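Local coordinates for protein diol-dehydratase (PDB 5I2A) that probably dehydrates 1,2-propanediol as a B12-independent lyase of the glycyl radical enzyme family, at residues A519-D533 against G538-F550. Numbering follows the deposited sequence.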
loop_
_atom_site.group_PDB
_atom_site.type_symbol
_atom_site.label_atom_id
_atom_site.label_comp_id
_atom_site.label_asym_id
_atom_site.label_seq_id
_atom_site.Cartn_x
_atom_site.Cartn_y
_atom_site.Cartn_z
ATOM N N ALA A 519 5.994 -6.168 -0.894
ATOM C CA ALA A 519 4.539 -6.104 -0.780
ATOM C C ALA A 519 3.988 -4.880 -1.495
ATOM O O ALA A 519 2.958 -4.953 -2.139
ATOM C CB ALA A 519 4.102 -6.087 0.702
ATOM N N LYS A 520 4.699 -3.765 -1.401
ATOM C CA LYS A 520 4.174 -2.507 -1.902
ATOM C C LYS A 520 4.496 -2.282 -3.364
ATOM O O LYS A 520 3.690 -1.729 -4.093
ATOM C CB LYS A 520 4.698 -1.344 -1.046
ATOM C CG LYS A 520 4.099 -1.363 0.389
ATOM C CD LYS A 520 4.701 -0.302 1.288
ATOM C CE LYS A 520 4.038 -0.279 2.687
ATOM N NZ LYS A 520 2.618 0.105 2.630
ATOM N N LEU A 521 5.662 -2.732 -3.805
ATOM C CA LEU A 521 6.116 -2.387 -5.141
ATOM C C LEU A 521 6.211 -3.577 -6.103
ATOM O O LEU A 521 6.200 -3.386 -7.307
ATOM C CB LEU A 521 7.475 -1.676 -5.055
ATOM C CG LEU A 521 7.473 -0.298 -4.373
ATOM C CD1 LEU A 521 8.886 0.300 -4.324
ATOM C CD2 LEU A 521 6.510 0.663 -5.093
ATOM N N ALA A 522 6.297 -4.799 -5.587
ATOM C CA ALA A 522 6.475 -5.937 -6.484
ATOM C C ALA A 522 5.594 -7.166 -6.195
ATOM O O ALA A 522 6.117 -8.266 -6.047
ATOM C CB ALA A 522 7.968 -6.356 -6.485
ATOM N N PRO A 523 4.257 -6.983 -6.138
ATOM C CA PRO A 523 3.374 -8.153 -6.098
ATOM C C PRO A 523 3.450 -8.890 -7.433
ATOM O O PRO A 523 3.623 -8.253 -8.465
ATOM C CB PRO A 523 1.991 -7.548 -5.872
ATOM C CG PRO A 523 2.070 -6.206 -6.573
ATOM C CD PRO A 523 3.502 -5.729 -6.332
ATOM N N LEU A 524 3.349 -10.212 -7.409
ATOM C CA LEU A 524 3.531 -11.008 -8.614
ATOM C C LEU A 524 2.286 -11.806 -8.908
ATOM O O LEU A 524 2.042 -12.830 -8.289
ATOM C CB LEU A 524 4.730 -11.936 -8.461
ATOM C CG LEU A 524 6.045 -11.281 -8.059
ATOM C CD1 LEU A 524 7.129 -12.343 -7.882
ATOM C CD2 LEU A 524 6.461 -10.241 -9.106
ATOM N N PRO A 525 1.474 -11.330 -9.850
ATOM C CA PRO A 525 0.229 -12.053 -10.108
ATOM C C PRO A 525 0.438 -13.441 -10.699
ATOM O O PRO A 525 -0.361 -14.307 -10.374
ATOM C CB PRO A 525 -0.520 -11.143 -11.091
ATOM C CG PRO A 525 0.462 -10.115 -11.519
ATOM C CD PRO A 525 1.509 -10.007 -10.481
ATOM N N PHE A 526 1.469 -13.675 -11.509
ATOM C CA PHE A 526 1.564 -15.012 -12.101
ATOM C C PHE A 526 2.049 -16.059 -11.092
ATOM O O PHE A 526 1.422 -17.113 -10.938
ATOM C CB PHE A 526 2.455 -15.061 -13.357
ATOM C CG PHE A 526 2.339 -16.379 -14.076
ATOM C CD1 PHE A 526 1.118 -16.753 -14.640
ATOM C CD2 PHE A 526 3.400 -17.277 -14.113
ATOM C CE1 PHE A 526 0.962 -17.990 -15.265
ATOM C CE2 PHE A 526 3.261 -18.516 -14.747
ATOM C CZ PHE A 526 2.036 -18.873 -15.317
ATOM N N GLU A 527 3.149 -15.785 -10.402
ATOM C CA GLU A 527 3.576 -16.679 -9.325
ATOM C C GLU A 527 2.453 -16.879 -8.285
ATOM O O GLU A 527 2.211 -17.997 -7.833
ATOM C CB GLU A 527 4.837 -16.154 -8.653
ATOM C CG GLU A 527 5.473 -17.127 -7.659
ATOM C CD GLU A 527 4.986 -16.944 -6.235
ATOM O OE1 GLU A 527 4.359 -15.902 -5.944
ATOM O OE2 GLU A 527 5.237 -17.843 -5.403
ATOM N N SER A 528 1.741 -15.809 -7.944
ATOM C CA SER A 528 0.698 -15.904 -6.917
ATOM C C SER A 528 -0.463 -16.823 -7.312
ATOM O O SER A 528 -1.003 -17.537 -6.464
ATOM C CB SER A 528 0.139 -14.514 -6.564
ATOM O OG SER A 528 1.123 -13.706 -5.950
ATOM N N CYS A 529 -0.843 -16.818 -8.587
ATOM C CA CYS A 529 -2.037 -17.551 -8.980
ATOM C C CYS A 529 -1.800 -19.053 -8.877
ATOM O O CYS A 529 -2.745 -19.824 -8.805
ATOM C CB CYS A 529 -2.494 -17.179 -10.401
ATOM S SG CYS A 529 -1.550 -17.845 -11.807
ATOM N N LEU A 530 -0.533 -19.456 -8.833
ATOM C CA LEU A 530 -0.198 -20.870 -8.690
ATOM C C LEU A 530 0.137 -21.260 -7.234
ATOM O O LEU A 530 0.722 -22.314 -6.977
ATOM C CB LEU A 530 0.960 -21.214 -9.624
ATOM C CG LEU A 530 0.734 -20.869 -11.096
ATOM C CD1 LEU A 530 1.948 -21.253 -11.919
ATOM C CD2 LEU A 530 -0.538 -21.574 -11.596
ATOM N N VAL A 531 -0.240 -20.403 -6.282
ATOM C CA VAL A 531 -0.024 -20.680 -4.864
ATOM C C VAL A 531 -1.310 -20.417 -4.063
ATOM O O VAL A 531 -1.817 -19.300 -4.093
ATOM C CB VAL A 531 1.117 -19.795 -4.279
ATOM C CG1 VAL A 531 1.240 -19.999 -2.764
ATOM C CG2 VAL A 531 2.449 -20.043 -4.975
ATOM N N ASP A 532 -1.829 -21.422 -3.352
ATOM C CA ASP A 532 -2.964 -21.202 -2.446
ATOM C C ASP A 532 -2.528 -20.283 -1.303
ATOM O O ASP A 532 -1.433 -20.458 -0.778
ATOM C CB ASP A 532 -3.483 -22.504 -1.841
ATOM C CG ASP A 532 -3.976 -23.497 -2.875
ATOM O OD1 ASP A 532 -4.291 -23.110 -4.014
ATOM O OD2 ASP A 532 -4.055 -24.678 -2.514
ATOM N N ASP A 533 -3.370 -19.350 -0.868
ATOM C CA ASP A 533 -4.755 -19.165 -1.303
ATOM C C ASP A 533 -4.952 -17.803 -1.957
ATOM O O ASP A 533 -5.912 -17.088 -1.642
ATOM C CB ASP A 533 -5.706 -19.258 -0.107
ATOM C CG ASP A 533 -6.545 -20.521 -0.107
ATOM O OD1 ASP A 533 -6.801 -21.079 -1.195
ATOM O OD2 ASP A 533 -6.945 -20.950 0.990
ATOM N N GLY A 538 -7.748 -12.855 -2.749
ATOM C CA GLY A 538 -7.673 -11.668 -3.568
ATOM C C GLY A 538 -6.414 -10.847 -3.347
ATOM O O GLY A 538 -6.436 -9.642 -3.535
ATOM N N MET A 539 -5.322 -11.493 -2.947
ATOM C CA MET A 539 -4.056 -10.782 -2.752
ATOM C C MET A 539 -2.867 -11.650 -3.140
ATOM O O MET A 539 -2.936 -12.865 -3.086
ATOM C CB MET A 539 -3.905 -10.313 -1.303
ATOM C CG MET A 539 -4.062 -11.432 -0.284
ATOM S SD MET A 539 -4.693 -10.802 1.268
ATOM C CE MET A 539 -3.171 -10.556 2.162
ATOM N N SER A 540 -1.781 -10.996 -3.530
ATOM C CA SER A 540 -0.583 -11.671 -3.966
ATOM C C SER A 540 0.104 -12.408 -2.828
ATOM O O SER A 540 -0.134 -12.145 -1.641
ATOM C CB SER A 540 0.392 -10.659 -4.585
ATOM O OG SER A 540 1.013 -9.887 -3.584
ATOM N N ALA A 541 0.974 -13.331 -3.200
ATOM C CA ALA A 541 1.757 -14.069 -2.229
ATOM C C ALA A 541 2.676 -13.116 -1.475
ATOM O O ALA A 541 3.078 -13.382 -0.343
ATOM C CB ALA A 541 2.573 -15.162 -2.928
ATOM N N GLN A 542 3.013 -12.003 -2.117
ATOM C CA GLN A 542 3.940 -11.049 -1.531
ATOM C C GLN A 542 3.243 -10.200 -0.454
ATOM O O GLN A 542 3.907 -9.519 0.318
ATOM C CB GLN A 542 4.554 -10.160 -2.618
ATOM C CG GLN A 542 5.434 -10.913 -3.637
ATOM C CD GLN A 542 4.647 -11.889 -4.500
ATOM O OE1 GLN A 542 3.580 -11.559 -5.012
ATOM N NE2 GLN A 542 5.165 -13.102 -4.644
ATOM N N GLU A 543 1.909 -10.283 -0.401
ATOM C CA GLU A 543 1.084 -9.527 0.549
ATOM C C GLU A 543 0.440 -10.349 1.669
ATOM O O GLU A 543 -0.184 -9.782 2.551
ATOM C CB GLU A 543 -0.050 -8.803 -0.193
ATOM C CG GLU A 543 0.435 -7.706 -1.095
ATOM C CD GLU A 543 -0.628 -7.275 -2.066
ATOM O OE1 GLU A 543 -0.894 -8.021 -3.032
ATOM O OE2 GLU A 543 -1.206 -6.195 -1.850
ATOM N N GLY A 544 0.552 -11.673 1.619
ATOM C CA GLY A 544 -0.090 -12.517 2.615
ATOM C C GLY A 544 -1.118 -13.501 2.061
ATOM O O GLY A 544 -1.774 -14.206 2.819
ATOM N N GLY A 545 -1.253 -13.565 0.742
ATOM C CA GLY A 545 -2.160 -14.513 0.116
ATOM C C GLY A 545 -1.893 -16.006 0.330
ATOM O O GLY A 545 -2.830 -16.814 0.279
ATOM N N ALA A 546 -0.635 -16.383 0.551
ATOM C CA ALA A 546 -0.283 -17.795 0.756
ATOM C C ALA A 546 -0.843 -18.311 2.064
ATOM O O ALA A 546 -0.951 -17.570 3.042
ATOM C CB ALA A 546 1.242 -18.005 0.744
ATOM N N ILE A 547 -1.164 -19.595 2.092
ATOM C CA ILE A 547 -1.600 -20.223 3.329
ATOM C C ILE A 547 -0.479 -20.212 4.361
ATOM O O ILE A 547 -0.692 -19.852 5.501
ATOM C CB ILE A 547 -2.074 -21.658 3.086
ATOM C CG1 ILE A 547 -3.330 -21.633 2.210
ATOM C CG2 ILE A 547 -2.340 -22.374 4.426
ATOM C CD1 ILE A 547 -3.813 -23.019 1.831
ATOM N N TYR A 548 0.725 -20.585 3.951
ATOM C CA TYR A 548 1.844 -20.643 4.884
ATOM C C TYR A 548 2.833 -19.541 4.553
ATOM O O TYR A 548 3.206 -19.354 3.394
ATOM C CB TYR A 548 2.520 -22.025 4.843
ATOM C CG TYR A 548 1.572 -23.108 5.277
ATOM C CD1 TYR A 548 1.135 -23.170 6.592
ATOM C CD2 TYR A 548 1.082 -24.046 4.378
ATOM C CE1 TYR A 548 0.247 -24.130 7.009
ATOM C CE2 TYR A 548 0.176 -25.030 4.795
ATOM C CZ TYR A 548 -0.234 -25.057 6.114
ATOM O OH TYR A 548 -1.131 -25.999 6.561
ATOM N N ASN A 549 3.245 -18.817 5.582
ATOM C CA ASN A 549 4.148 -17.697 5.426
ATOM C C ASN A 549 5.281 -17.777 6.417
ATOM O O ASN A 549 5.046 -17.896 7.625
ATOM C CB ASN A 549 3.391 -16.382 5.597
ATOM C CG ASN A 549 2.424 -16.144 4.479
ATOM O OD1 ASN A 549 2.828 -15.767 3.391
ATOM N ND2 ASN A 549 1.150 -16.410 4.720
ATOM N N PHE A 550 6.508 -17.735 5.909
ATOM C CA PHE A 550 7.678 -17.790 6.780
ATOM C C PHE A 550 8.713 -16.750 6.373
ATOM O O PHE A 550 8.639 -16.169 5.289
ATOM C CB PHE A 550 8.333 -19.183 6.754
ATOM C CG PHE A 550 7.391 -20.317 7.105
ATOM C CD1 PHE A 550 6.991 -20.530 8.412
ATOM C CD2 PHE A 550 6.937 -21.188 6.121
ATOM C CE1 PHE A 550 6.132 -21.588 8.734
ATOM C CE2 PHE A 550 6.079 -22.235 6.427
ATOM C CZ PHE A 550 5.674 -22.433 7.745
#
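Gln-542 and Ser-528 show how a loop can be tied to a short helix and its flanking turns by side chains that bond backbone and side-chain groups across the contact. The Gln-542 chain turns about its CB-CG bond (chi2 66°), carrying its amide across Leu-524. OE1 accepts from Leu-524 N at 2.8 Å, the donor lying above the carbonyl plane, while NE2 gives an in-plane hydrogen to Glu-527 OE1 at 3.2 Å, meeting that carboxylate from above its plane. With an alanine at Gln-542, the buried Leu-524 N and Glu-527 OE1 would probably lose these mates and a gap would open beside the leucine. Ser-528 OG relays a second link: it donates to Leu-524 O at 2.7 Å, back to the N-cap residue, and accepts an almost straight bond (172°) from Ala-541 N at 2.8 Å. Farther along, two backbone bonds, Asp-533 N to Gly-545 O at 2.8 Å and Ile-547 N to Asp-532 O at 3.0 Å, grip the N-H and the C=O of the cis peptide between Asp-532 and Asp-533. Packing fills in around these bonds: Pro-523 CB rests on Ser-540 OG, whose hydroxyl donates to Glu-543 OE1, Val-531 CG1 meets Ala-546 CB at 4.0 Å, and Ile-547 CD1 lies against Asp-532 CB, whose carboxylate turns away to Gln-170. The contact thus fastens the loop leading into strand 548-556 to helix 525-529 and the turns on either side of it, the helix itself backed by helices 200-233 and 262-279, while the strand pairs with strand 447-448.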